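Local coordinates for protein periplasmic beta-glucosidase (Pseudomonas aeruginosa, PDB 6R5T) that probably hydrolyses terminal, non-reducing beta-D-glucosyl residues of beta-glucosides, releasing beta-D-glucose, at residues G282-M287 / I310-R315; A359-V364 / N558-L563; V514-N519 / L536-S541. The protein carries 1 engineered substitution. One frame throughout, in Å; residues are numbered along the deposited sequence. Where two conformers were deposited one is given.

Interaction 1. Residues G282-M287 / I310-R315; sequences GVDMNM and IDRACR
Asp284 and Arg312 form the salt bridge that joins segment 282-287 to the helix segment 310-315. A single carboxylate oxygen, Asp284 OD1, takes both bonds. Arg312 NE donates to Asp284 OD1 at 3.0 Å, and Arg312 NH2 donates to Asp284 OD1 at 2.9 Å. The guanidinium therefore offers its NE side, and OD1 lies in the guanidinium plane. The two flat groups are nearly coplanar, 27° apart. The Arg312 chain bends at chi3 (84°), which brings its end back toward Asp284. Over one face of the guanidinium sits Gly282, with its CA 3.9 Å from Arg312 CZ. Gly282 has positive phi and is the C-prime residue of a Schellman motif that ends helix 271-281. The chain then runs through Asp284 into strand 286-287. This strand closes the parallel barrel of the N-terminal domain: Met285 pairs with Thr252 and Ser254 on one flank, and Asn286 with Leu23 and Leu25 on the other. Helix 307-323 packs outside that point. The tight part of the contact is at Ala313, which is buried. Its CB lies 3.7 Å from Asp284 O, and Asp284 OD1 comes within 3.6 Å of Ala313 CA. Toward solvent the contact is looser. Arg312 is partly exposed and touches segment 282-287 mainly through its guanidinium. Its NH1 turns to Ile279 O, near the end of helix 271-281. On the same helix, the partly exposed Asp311 forms a salt bridge with Lys19, and Arg315 forms one with Glu4.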
ATOM      1  N   GLY A 282     -23.584  -8.134  15.962  1.00 15.82           N
ATOM      2  CA  GLY A 282     -23.291  -9.510  16.374  1.00 15.45           C
ATOM      3  C   GLY A 282     -22.143  -9.627  17.352  1.00 14.45           C
ATOM      4  O   GLY A 282     -21.636 -10.756  17.490  1.00 17.57           O
ATOM      5  N   VAL A 283     -21.783  -8.562  18.070  1.00 14.24           N
ATOM      6  CA  VAL A 283     -20.747  -8.651  19.130  1.00 14.03           C
ATOM      7  C   VAL A 283     -21.424  -9.102  20.431  1.00 15.75           C
ATOM      8  O   VAL A 283     -22.356  -8.399  20.867  1.00 16.78           O
ATOM      9  CB  VAL A 283     -20.037  -7.317  19.315  1.00 15.48           C
ATOM     10  CG1 VAL A 283     -19.093  -7.390  20.484  1.00 17.08           C
ATOM     11  CG2 VAL A 283     -19.305  -6.900  18.052  1.00 15.07           C
ATOM     12  N   ASP A 284     -21.026 -10.242  20.963  1.00 13.91           N
ATOM     13  CA  ASP A 284     -21.695 -10.815  22.168  1.00 15.25           C
ATOM     14  C   ASP A 284     -21.114 -10.233  23.444  1.00 17.11           C
ATOM     15  O   ASP A 284     -21.881  -9.862  24.367  1.00 17.02           O
ATOM     16  CB  ASP A 284     -21.565 -12.331  22.211  1.00 15.08           C
ATOM     17  CG  ASP A 284     -22.244 -13.066  21.086  1.00 16.60           C
ATOM     18  OD1 ASP A 284     -23.236 -12.519  20.450  1.00 17.69           O
ATOM     19  OD2 ASP A 284     -21.812 -14.186  20.829  1.00 17.69           O
ATOM     20  N   MET A 285     -19.802 -10.169  23.537  1.00 16.68           N
ATOM     21  CA  MET A 285     -19.156  -9.868  24.820  1.00 16.68           C
ATOM     22  C   MET A 285     -18.333  -8.596  24.633  1.00 18.56           C
ATOM     23  O   MET A 285     -17.630  -8.391  23.578  1.00 17.43           O
ATOM     24  CB  MET A 285     -18.363 -11.092  25.282  1.00 17.74           C
ATOM     25  CG  MET A 285     -17.450 -10.858  26.399  1.00 18.29           C
ATOM     26  SD  MET A 285     -16.997 -12.527  27.060  1.00 19.94           S
ATOM     27  CE  MET A 285     -18.072 -12.589  28.508  1.00 18.52           C
ATOM     28  N   ASN A 286     -18.470  -7.708  25.595  1.00 16.62           N
ATOM     29  CA  ASN A 286     -17.917  -6.336  25.596  1.00 17.10           C
ATOM     30  C   ASN A 286     -16.679  -6.279  26.477  1.00 18.11           C
ATOM     31  O   ASN A 286     -16.789  -6.412  27.717  1.00 17.95           O
ATOM     32  CB  ASN A 286     -19.046  -5.427  26.067  1.00 19.07           C
ATOM     33  CG  ASN A 286     -18.728  -3.973  26.307  1.00 20.10           C
ATOM     34  OD1 ASN A 286     -19.343  -3.390  27.229  1.00 22.06           O
ATOM     35  ND2 ASN A 286     -17.863  -3.388  25.480  1.00 17.14           N
ATOM     36  N   MET A 287     -15.526  -6.073  25.849  1.00 18.08           N
ATOM     37  CA  MET A 287     -14.225  -6.034  26.565  1.00 18.71           C
ATOM     38  C   MET A 287     -13.956  -4.637  27.104  1.00 19.95           C
ATOM     39  O   MET A 287     -13.801  -3.656  26.326  1.00 19.95           O
ATOM     40  CB  MET A 287     -13.096  -6.550  25.666  1.00 19.78           C
ATOM     41  CG  MET A 287     -11.773  -6.708  26.331  1.00 22.80           C
ATOM     42  SD  MET A 287     -10.629  -7.467  25.092  1.00 26.85           S
ATOM     43  CE  MET A 287      -9.633  -8.547  26.105  1.00 27.97           C
ATOM     44  N   ILE A 310     -30.092  -9.337  23.268  1.00 18.69           N
ATOM     45  CA  ILE A 310     -29.524  -9.688  24.602  0.50 18.79           C
ATOM     46  C   ILE A 310     -29.499 -11.210  24.731  1.00 17.60           C
ATOM     47  O   ILE A 310     -28.508 -11.774  25.214  1.00 17.02           O
ATOM     48  CB  ILE A 310     -30.374  -9.062  25.721  0.50 18.74           C
ATOM     49  CG1 ILE A 310     -30.455  -7.542  25.591  0.50 19.88           C
ATOM     50  CG2 ILE A 310     -29.895  -9.509  27.087  0.50 19.70           C
ATOM     51  CD1 ILE A 310     -29.186  -6.857  25.965  0.50 21.48           C
ATOM     52  N   ASP A 311     -30.595 -11.858  24.350  1.00 16.87           N
ATOM     53  CA  ASP A 311     -30.692 -13.318  24.546  1.00 17.53           C
ATOM     54  C   ASP A 311     -29.620 -14.044  23.727  1.00 17.45           C
ATOM     55  O   ASP A 311     -29.093 -15.061  24.223  1.00 18.72           O
ATOM     56  CB  ASP A 311     -32.085 -13.836  24.221  1.00 20.31           C
ATOM     57  CG  ASP A 311     -33.132 -13.452  25.264  1.00 22.28           C
ATOM     58  OD1 ASP A 311     -32.743 -12.982  26.349  1.00 20.99           O
ATOM     59  OD2 ASP A 311     -34.346 -13.640  24.952  1.00 24.69           O
ATOM     60  N   ARG A 312     -29.353 -13.584  22.504  1.00 17.14           N
ATOM     61  CA  ARG A 312     -28.381 -14.251  21.596  1.00 20.32           C
ATOM     62  C   ARG A 312     -27.020 -14.181  22.271  1.00 17.31           C
ATOM     63  O   ARG A 312     -26.343 -15.212  22.363  1.00 18.77           O
ATOM     64  CB  ARG A 312     -28.334 -13.510  20.260  1.00 21.79           C
ATOM     65  CG  ARG A 312     -27.323 -14.076  19.274  1.00 27.46           C
ATOM     66  CD  ARG A 312     -26.917 -12.982  18.287  1.00 29.75           C
ATOM     67  NE  ARG A 312     -25.838 -12.176  18.907  1.00 32.22           N
ATOM     68  CZ  ARG A 312     -25.807 -10.848  18.963  1.00 32.45           C
ATOM     69  NH1 ARG A 312     -26.809 -10.134  18.439  1.00 32.92           N
ATOM     70  NH2 ARG A 312     -24.769 -10.247  19.533  1.00 23.14           N
ATOM     71  N   ALA A 313     -26.676 -12.993  22.750  1.00 16.26           N
ATOM     72  CA  ALA A 313     -25.355 -12.667  23.313  1.00 14.85           C
ATOM     73  C   ALA A 313     -25.146 -13.497  24.570  1.00 15.95           C
ATOM     74  O   ALA A 313     -24.119 -14.168  24.751  1.00 14.71           O
ATOM     75  CB  ALA A 313     -25.243 -11.197  23.539  1.00 15.12           C
ATOM     76  N   CYS A 314     -26.156 -13.507  25.461  1.00 14.77           N
ATOM     77  CA  CYS A 314     -26.078 -14.268  26.716  1.00 14.76           C
ATOM     78  C   CYS A 314     -25.990 -15.776  26.453  1.00 14.88           C
ATOM     79  O   CYS A 314     -25.152 -16.444  27.056  1.00 14.66           O
ATOM     80  CB  CYS A 314     -27.308 -13.927  27.545  1.00 16.19           C
ATOM     81  SG  CYS A 314     -27.262 -14.762  29.148  1.00 19.34           S
ATOM     82  N   ARG A 315     -26.804 -16.311  25.541  1.00 14.85           N
ATOM     83  CA  ARG A 315     -26.766 -17.733  25.217  1.00 16.25           C
ATOM     84  C   ARG A 315     -25.356 -18.130  24.774  1.00 14.84           C
ATOM     85  O   ARG A 315     -24.871 -19.154  25.199  1.00 14.59           O
ATOM     86  CB  ARG A 315     -27.778 -18.105  24.136  1.00 18.29           C
ATOM     87  CG  ARG A 315     -27.706 -19.545  23.654  1.00 22.93           C
ATOM     88  CD  ARG A 315     -26.781 -19.703  22.421  1.00 26.93           C
ATOM     89  NE  ARG A 315     -26.365 -21.085  22.200  1.00 30.59           N
ATOM     90  CZ  ARG A 315     -25.254 -21.475  21.573  1.00 31.12           C
ATOM     91  NH1 ARG A 315     -24.375 -20.600  21.091  1.00 32.54           N
ATOM     92  NH2 ARG A 315     -24.997 -22.768  21.470  1.00 32.94           N
TER

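Interaction 2. Residues A359-V364 / N558-L563; sequences AREGLV and NPSGKL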
ATOM      1  N   ALA A 359      12.093 -24.515  19.014  1.00 14.25           N
ATOM      2  CA  ALA A 359      12.848 -23.315  18.581  1.00 15.25           C
ATOM      3  C   ALA A 359      13.926 -23.692  17.561  1.00 14.61           C
ATOM      4  O   ALA A 359      14.126 -22.933  16.601  1.00 15.41           O
ATOM      5  CB  ALA A 359      13.447 -22.589  19.742  1.00 15.21           C
ATOM      6  N   ARG A 360      14.460 -24.906  17.624  1.00 13.36           N
ATOM      7  CA  ARG A 360      15.459 -25.296  16.597  1.00 15.77           C
ATOM      8  C   ARG A 360      14.834 -25.283  15.193  1.00 14.97           C
ATOM      9  O   ARG A 360      15.575 -25.012  14.242  1.00 17.16           O
ATOM     10  CB  ARG A 360      15.962 -26.732  16.840  1.00 18.05           C
ATOM     11  CG  ARG A 360      16.903 -26.929  18.012  1.00 20.20           C
ATOM     12  CD  ARG A 360      17.031 -28.459  18.216  1.00 20.11           C
ATOM     13  NE  ARG A 360      17.831 -28.707  19.407  1.00 26.00           N
ATOM     14  CZ  ARG A 360      17.786 -29.784  20.182  1.00 25.78           C
ATOM     15  NH1 ARG A 360      17.000 -30.800  19.888  1.00 27.73           N
ATOM     16  NH2 ARG A 360      18.586 -29.850  21.231  1.00 27.83           N
ATOM     17  N   GLU A 361      13.561 -25.657  15.072  1.00 13.03           N
ATOM     18  CA  GLU A 361      12.912 -25.913  13.787  1.00 14.60           C
ATOM     19  C   GLU A 361      12.609 -24.631  13.014  1.00 14.73           C
ATOM     20  O   GLU A 361      12.443 -24.731  11.809  1.00 20.62           O
ATOM     21  CB  GLU A 361      11.627 -26.709  13.979  1.00 15.76           C
ATOM     22  CG  GLU A 361      11.844 -28.103  14.573  1.00 18.64           C
ATOM     23  CD  GLU A 361      12.693 -29.035  13.709  1.00 25.96           C
ATOM     24  OE1 GLU A 361      12.740 -28.817  12.463  1.00 26.47           O
ATOM     25  OE2 GLU A 361      13.361 -29.933  14.282  1.00 26.36           O
ATOM     26  N   GLY A 362      12.546 -23.507  13.701  1.00 16.52           N
ATOM     27  CA  GLY A 362      12.137 -22.215  13.117  1.00 18.61           C
ATOM     28  C   GLY A 362      13.329 -21.417  12.594  1.00 15.63           C
ATOM     29  O   GLY A 362      13.120 -20.408  11.872  1.00 15.40           O
ATOM     30  N   LEU A 363      14.546 -21.798  12.972  1.00 13.84           N
ATOM     31  CA  LEU A 363      15.721 -20.969  12.625  1.00 12.86           C
ATOM     32  C   LEU A 363      16.023 -21.102  11.136  1.00 13.05           C
ATOM     33  O   LEU A 363      15.951 -22.241  10.594  1.00 13.89           O
ATOM     34  CB  LEU A 363      16.929 -21.407  13.453  1.00 12.43           C
ATOM     35  CG  LEU A 363      16.696 -21.387  14.959  1.00 13.81           C
ATOM     36  CD1 LEU A 363      17.959 -21.858  15.656  1.00 15.31           C
ATOM     37  CD2 LEU A 363      16.256 -20.049  15.488  1.00 14.02           C
ATOM     38  N   VAL A 364      16.280 -19.976  10.469  1.00 11.27           N
ATOM     39  CA  VAL A 364      16.422 -19.972   8.995  1.00 11.62           C
ATOM     40  C   VAL A 364      17.836 -19.565   8.651  1.00 12.58           C
ATOM     41  O   VAL A 364      18.274 -18.421   8.971  1.00 12.47           O
ATOM     42  CB  VAL A 364      15.378 -19.064   8.283  1.00 12.24           C
ATOM     43  CG1 VAL A 364      15.554 -19.161   6.786  1.00 11.37           C
ATOM     44  CG2 VAL A 364      13.957 -19.411   8.657  1.00 12.09           C
ATOM     45  N   ASN A 558      20.866 -29.224  12.074  1.00 14.63           N
ATOM     46  CA  ASN A 558      21.065 -28.667  10.729  1.00 14.08           C
ATOM     47  C   ASN A 558      19.897 -27.713  10.459  1.00 14.26           C
ATOM     48  O   ASN A 558      18.768 -28.140  10.365  1.00 14.92           O
ATOM     49  CB  ASN A 558      21.122 -29.785   9.704  1.00 13.21           C
ATOM     50  CG  ASN A 558      21.613 -29.336   8.373  1.00 14.79           C
ATOM     51  OD1 ASN A 558      21.618 -28.138   8.090  1.00 14.50           O
ATOM     52  ND2 ASN A 558      21.928 -30.296   7.492  1.00 15.81           N
ATOM     53  N   PRO A 559      20.141 -26.415  10.216  1.00 13.58           N
ATOM     54  CA  PRO A 559      19.007 -25.510  10.012  1.00 15.24           C
ATOM     55  C   PRO A 559      18.045 -26.011   8.925  1.00 14.14           C
ATOM     56  O   PRO A 559      18.442 -26.413   7.809  1.00 15.16           O
ATOM     57  CB  PRO A 559      19.641 -24.180   9.668  1.00 19.15           C
ATOM     58  CG  PRO A 559      21.118 -24.391   9.571  1.00 16.09           C
ATOM     59  CD  PRO A 559      21.448 -25.764  10.105  1.00 14.79           C
ATOM     60  N   SER A 560      16.757 -25.914   9.241  1.00 14.23           N
ATOM     61  CA  SER A 560      15.678 -26.464   8.384  1.00 15.17           C
ATOM     62  C   SER A 560      14.558 -25.438   8.197  1.00 16.39           C
ATOM     63  O   SER A 560      13.601 -25.744   7.438  1.00 19.82           O
ATOM     64  CB  SER A 560      15.136 -27.756   8.933  1.00 17.08           C
ATOM     65  OG  SER A 560      14.763 -27.612  10.288  1.00 20.41           O
ATOM     66  N   GLY A 561      14.661 -24.274   8.814  1.00 12.93           N
ATOM     67  CA  GLY A 561      13.584 -23.280   8.718  1.00 13.58           C
ATOM     68  C   GLY A 561      13.549 -22.692   7.325  1.00 13.53           C
ATOM     69  O   GLY A 561      14.591 -22.589   6.636  1.00 13.33           O
ATOM     70  N   LYS A 562      12.346 -22.308   6.889  1.00 13.07           N
ATOM     71  CA  LYS A 562      12.160 -21.601   5.617  1.00 12.69           C
ATOM     72  C   LYS A 562      11.202 -20.453   5.820  1.00 11.84           C
ATOM     73  O   LYS A 562      10.211 -20.592   6.538  1.00 12.72           O
ATOM     74  CB  LYS A 562      11.687 -22.587   4.536  1.00 14.38           C
ATOM     75  CG  LYS A 562      12.864 -23.453   4.010  1.00 16.53           C
ATOM     76  CD  LYS A 562      12.481 -24.347   2.924  1.00 20.60           C
ATOM     77  CE  LYS A 562      13.649 -25.133   2.355  1.00 22.12           C
ATOM     78  NZ  LYS A 562      14.484 -24.289   1.447  1.00 26.74           N
ATOM     79  N   LEU A 563      11.455 -19.353   5.121  1.00 12.25           N
ATOM     80  CA  LEU A 563      10.641 -18.129   5.253  1.00 12.15           C
ATOM     81  C   LEU A 563       9.198 -18.401   4.899  1.00 11.34           C
ATOM     82  O   LEU A 563       8.946 -19.062   3.878  1.00 12.17           O
ATOM     83  CB  LEU A 563      11.187 -16.999   4.399  1.00 11.87           C
ATOM     84  CG  LEU A 563      12.626 -16.618   4.700  1.00 12.60           C
ATOM     85  CD1 LEU A 563      13.031 -15.507   3.764  1.00 12.96           C
ATOM     86  CD2 LEU A 563      12.826 -16.211   6.169  1.00 12.15           C
TER
HETATM   87  O   HOH W   1      16.401 -24.691  11.740  1.00 22.94           O
HETATM   88  O   HOH W   2      14.581 -30.390  11.154  1.00 24.89           O
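The flat peptide between Gly561 and Lys562 carries the two methyls of Val364 on one face. Val364 CG2 stands almost straight above Gly561 C, at 3.6 Å. Val364 CG1 hangs over the same face toward the carbonyl, 3.6 Å from Gly561 O. With CG1 anti to the backbone N (chi1 -178°), both branches rest on the peptide. CG1 also touches Leu563 CD2, whose side chain crosses it at about a right angle. The carboxylate of Glu361 meets the other segment through one oxygen, with OE1 3.2 Å from Ser560 OG. Water 2 donates to Glu361 OE1 at 2.8 Å and is hydrogen-bonded to Ser560 OG as well. Glu361 OE1 is thus shared by water 2 and a salt bridge to Lys678 NZ. The Glu361 chain bends at chi2 (-62°), which carries its end toward Ser560 although its first bond points away.

Between these two ends the backbones come close. Gly561 has no side chain, and its CA lies 3.6 Å from Glu361 O. Gly561 N gives a weak, bent bond to Leu363 O (3.0 Å, 129°). Water 1 does more of the joining. It donates to Arg360 O and Leu363 O, and it accepts from Ser560 N at 2.8 Å. It thus satisfies carbonyls where helix 352-362 ends.

The contact is buried packing away from the annotated sites. Val364 begins strand 364-368, an outermost strand of the mixed sheet of the C-terminal domain. Helix 545-553 packs on Leu363 and Pro559. Strand 651-660 of the fibronectin type III-like domain packs on Ser560 and Lys562, and Lys562 NZ binds Gly613 O and Leu720 O.

Interaction 3. Residues V514-N519 / L536-S541; sequences VLVLMN and LETWFS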
ATOM      1  N   VAL A 514      29.620 -13.731  11.596  1.00 15.87           N
ATOM      2  CA  VAL A 514      28.373 -14.523  11.633  1.00 15.08           C
ATOM      3  C   VAL A 514      27.293 -13.599  12.204  1.00 16.45           C
ATOM      4  O   VAL A 514      27.474 -13.103  13.293  1.00 15.57           O
ATOM      5  CB  VAL A 514      28.481 -15.791  12.492  1.00 15.50           C
ATOM      6  CG1 VAL A 514      27.155 -16.497  12.596  1.00 18.00           C
ATOM      7  CG2 VAL A 514      29.537 -16.747  11.981  1.00 17.39           C
ATOM      8  N   LEU A 515      26.210 -13.360  11.456  1.00 14.58           N
ATOM      9  CA  LEU A 515      25.101 -12.563  12.003  1.00 14.94           C
ATOM     10  C   LEU A 515      24.030 -13.480  12.539  1.00 15.44           C
ATOM     11  O   LEU A 515      23.552 -14.374  11.824  1.00 15.78           O
ATOM     12  CB  LEU A 515      24.487 -11.699  10.909  1.00 16.95           C
ATOM     13  CG  LEU A 515      25.331 -10.667  10.236  1.00 19.14           C
ATOM     14  CD1 LEU A 515      24.406  -9.715   9.507  1.00 20.04           C
ATOM     15  CD2 LEU A 515      26.251  -9.952  11.200  1.00 21.92           C
ATOM     16  N   VAL A 516      23.684 -13.262  13.793  1.00 13.33           N
ATOM     17  CA  VAL A 516      22.529 -13.895  14.444  1.00 14.00           C
ATOM     18  C   VAL A 516      21.462 -12.814  14.577  1.00 13.58           C
ATOM     19  O   VAL A 516      21.639 -11.850  15.321  1.00 14.77           O
ATOM     20  CB  VAL A 516      22.893 -14.521  15.807  1.00 15.21           C
ATOM     21  CG1 VAL A 516      21.642 -15.009  16.495  1.00 15.91           C
ATOM     22  CG2 VAL A 516      23.910 -15.626  15.668  1.00 15.61           C
ATOM     23  N   LEU A 517      20.411 -12.916  13.769  1.00 13.31           N
ATOM     24  CA  LEU A 517      19.412 -11.844  13.652  1.00 12.44           C
ATOM     25  C   LEU A 517      18.239 -12.167  14.579  1.00 12.55           C
ATOM     26  O   LEU A 517      17.729 -13.320  14.545  1.00 13.56           O
ATOM     27  CB  LEU A 517      18.871 -11.856  12.228  1.00 13.32           C
ATOM     28  CG  LEU A 517      19.796 -11.479  11.085  1.00 17.01           C
ATOM     29  CD1 LEU A 517      18.952 -11.437   9.801  1.00 17.97           C
ATOM     30  CD2 LEU A 517      20.505 -10.170  11.348  1.00 19.84           C
ATOM     31  N   MET A 518      17.809 -11.185  15.350  1.00 12.68           N
ATOM     32  CA  MET A 518      16.524 -11.257  16.078  1.00 14.28           C
ATOM     33  C   MET A 518      15.659 -10.165  15.475  1.00 14.69           C
ATOM     34  O   MET A 518      16.128  -9.041  15.203  1.00 16.01           O
ATOM     35  CB  MET A 518      16.660 -11.076  17.581  1.00 13.71           C
ATOM     36  CG  MET A 518      17.541 -12.048  18.176  1.00 15.48           C
ATOM     37  SD  MET A 518      17.155 -12.137  19.967  1.00 21.17           S
ATOM     38  CE  MET A 518      18.599 -13.094  20.383  1.00 21.68           C
ATOM     39  N   ASN A 519      14.392 -10.465  15.334  1.00 13.31           N
ATOM     40  CA  ASN A 519      13.481  -9.519  14.672  1.00 13.32           C
ATOM     41  C   ASN A 519      12.094 -10.148  14.631  1.00 13.75           C
ATOM     42  O   ASN A 519      11.968 -11.400  14.686  1.00 13.02           O
ATOM     43  CB  ASN A 519      13.876  -9.234  13.216  1.00 13.90           C
ATOM     44  CG  ASN A 519      14.224 -10.445  12.389  1.00 14.99           C
ATOM     45  OD1 ASN A 519      15.182 -11.177  12.739  1.00 16.44           O
ATOM     46  ND2 ASN A 519      13.515 -10.684  11.296  1.00 13.57           N
ATOM     47  N   LEU A 536      22.000 -16.085  10.192  1.00 12.84           N
ATOM     48  CA  LEU A 536      21.001 -17.003  10.763  1.00 12.68           C
ATOM     49  C   LEU A 536      19.853 -16.134  11.284  1.00 12.82           C
ATOM     50  O   LEU A 536      20.044 -15.309  12.157  1.00 13.61           O
ATOM     51  CB  LEU A 536      21.597 -17.841  11.886  1.00 13.10           C
ATOM     52  CG  LEU A 536      20.683 -18.881  12.510  1.00 13.50           C
ATOM     53  CD1 LEU A 536      20.321 -19.960  11.456  1.00 13.84           C
ATOM     54  CD2 LEU A 536      21.303 -19.474  13.783  1.00 14.77           C
ATOM     55  N   GLU A 537      18.679 -16.329  10.707  1.00 11.73           N
ATOM     56  CA  GLU A 537      17.436 -15.668  11.155  1.00 12.67           C
ATOM     57  C   GLU A 537      16.879 -16.436  12.355  1.00 13.64           C
ATOM     58  O   GLU A 537      16.551 -17.632  12.175  1.00 12.43           O
ATOM     59  CB  GLU A 537      16.474 -15.628   9.976  1.00 12.64           C
ATOM     60  CG  GLU A 537      15.064 -15.206  10.363  1.00 13.26           C
ATOM     61  CD  GLU A 537      15.027 -13.780  10.815  1.00 14.02           C
ATOM     62  OE1 GLU A 537      14.806 -12.901   9.946  1.00 15.53           O
ATOM     63  OE2 GLU A 537      15.250 -13.514  12.030  1.00 13.09           O
ATOM     64  N   THR A 538      16.764 -15.801  13.523  1.00 11.47           N
ATOM     65  CA  THR A 538      16.287 -16.495  14.728  1.00 12.19           C
ATOM     66  C   THR A 538      14.988 -15.880  15.241  1.00 12.56           C
ATOM     67  O   THR A 538      14.479 -16.326  16.302  1.00 14.06           O
ATOM     68  CB  THR A 538      17.341 -16.494  15.847  1.00 12.34           C
ATOM     69  OG1 THR A 538      17.403 -15.233  16.519  1.00 12.73           O
ATOM     70  CG2 THR A 538      18.693 -16.871  15.288  1.00 13.63           C
ATOM     71  N   TRP A 539      14.422 -14.897  14.544  1.00 11.52           N
ATOM     72  CA  TRP A 539      13.125 -14.318  14.945  1.00 12.47           C
ATOM     73  C   TRP A 539      13.239 -13.829  16.386  1.00 12.15           C
ATOM     74  O   TRP A 539      14.247 -13.197  16.711  1.00 13.47           O
ATOM     75  CB  TRP A 539      12.019 -15.338  14.755  1.00 12.13           C
ATOM     76  CG  TRP A 539      12.032 -16.057  13.452  1.00 13.22           C
ATOM     77  CD1 TRP A 539      12.372 -17.354  13.256  1.00 13.34           C
ATOM     78  CD2 TRP A 539      11.677 -15.513  12.185  1.00 12.44           C
ATOM     79  NE1 TRP A 539      12.246 -17.669  11.940  1.00 14.92           N
ATOM     80  CE2 TRP A 539      11.794 -16.569  11.259  1.00 15.26           C
ATOM     81  CE3 TRP A 539      11.296 -14.240  11.723  1.00 13.66           C
ATOM     82  CZ2 TRP A 539      11.547 -16.389   9.906  1.00 16.01           C
ATOM     83  CZ3 TRP A 539      11.061 -14.074  10.371  1.00 14.75           C
ATOM     84  CH2 TRP A 539      11.175 -15.135   9.485  1.00 15.54           C
ATOM     85  N   PHE A 540      12.277 -14.127  17.248  1.00 12.59           N
ATOM     86  CA  PHE A 540      12.493 -14.116  18.720  1.00 12.89           C
ATOM     87  C   PHE A 540      12.224 -15.557  19.126  1.00 12.56           C
ATOM     88  O   PHE A 540      11.079 -16.012  18.967  1.00 13.79           O
ATOM     89  CB  PHE A 540      11.619 -13.093  19.448  1.00 12.65           C
ATOM     90  CG  PHE A 540      11.841 -11.659  19.038  1.00 12.84           C
ATOM     91  CD1 PHE A 540      13.087 -11.057  19.191  1.00 13.10           C
ATOM     92  CD2 PHE A 540      10.845 -10.953  18.431  1.00 13.53           C
ATOM     93  CE1 PHE A 540      13.303  -9.753  18.788  1.00 14.87           C
ATOM     94  CE2 PHE A 540      11.062  -9.650  18.013  1.00 15.25           C
ATOM     95  CZ  PHE A 540      12.293  -9.057  18.190  1.00 13.84           C
ATOM     96  N   SER A 541      13.238 -16.300  19.559  1.00 12.90           N
ATOM     97  CA  SER A 541      13.159 -17.791  19.624  0.64 13.58           C
ATOM     98  C   SER A 541      12.683 -18.331  20.988  1.00 14.74           C
ATOM     99  O   SER A 541      12.577 -19.555  21.122  1.00 14.97           O
ATOM    100  CB  SER A 541      14.460 -18.396  19.199  0.64 14.67           C
ATOM    101  OG  SER A 541      14.484 -18.515  17.776  0.64 14.90           O
TER
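Leu517 O is gripped twice by Thr538. Thr538 N donates to Leu517 O at 2.9 Å, nearly in line with the carbonyl, and Thr538 OG1 donates to Leu517 O at 2.8 Å from above the carbonyl plane. A chi1 of 78° turns the hydroxyl to this oxygen and puts Thr538 CG2 against Val516 CG1. Earlier in the strands the pairing is regular and parallel. Leu536 N donates to Leu515 O at 2.8 Å, and Leu536 O accepts from Leu517 N at 2.9 Å. Farther along, Asn519 N donates to Trp539 O at 3.1 Å, from well above the carbonyl plane.

Both oxygens of the buried Glu537 carboxylate accept a hydrogen bond. Glu537 OE1 accepts from Asn519 ND2 at 2.9 Å, and Glu537 OE2 accepts from Trp539 N at 3.0 Å. Asn519 ND2 has a further acceptor in Arg521 O. The distance from Asn519 OD1 to Glu537 OE2 is too short to interpret with confidence. Glu537 CG lies over the centre of one face of the Trp539 ring, and Trp539 NE1 donates to Gly362 O. The Phe540 ring lays one face on the Asn519 backbone.

The two strands belong to a beta-alpha-beta unit with helix 526-531. Strand 472-478 flanks 513-518, strand 364-368 flanks 534-537, and helix 545-553 packs on Val516, Leu536 and Thr538.

Interactions 2 and 3 are neighbours in the C-terminal part, with centres about 11 Å apart. Along the chain, interaction 3 is nested inside the loop closed by interaction 2. They touch directly: Val364 O lies 2.7 Å from Glu537 N, probably a hydrogen bond of the shared sheet. Interaction 1 lies in the N-terminal barrel, on the other side of the chain's centre. Its centre is about 42 Å from that of interaction 2 and about 43 Å from that of interaction 3. Segment 282-287 ends at Met287, a residue of the sugar pocket that touches the bound glucose. The touching part lies farther off, with the Val283 side chain about 13 Å from that sugar. The pocket also takes Trp398 and Glu486 from the C-terminal domain.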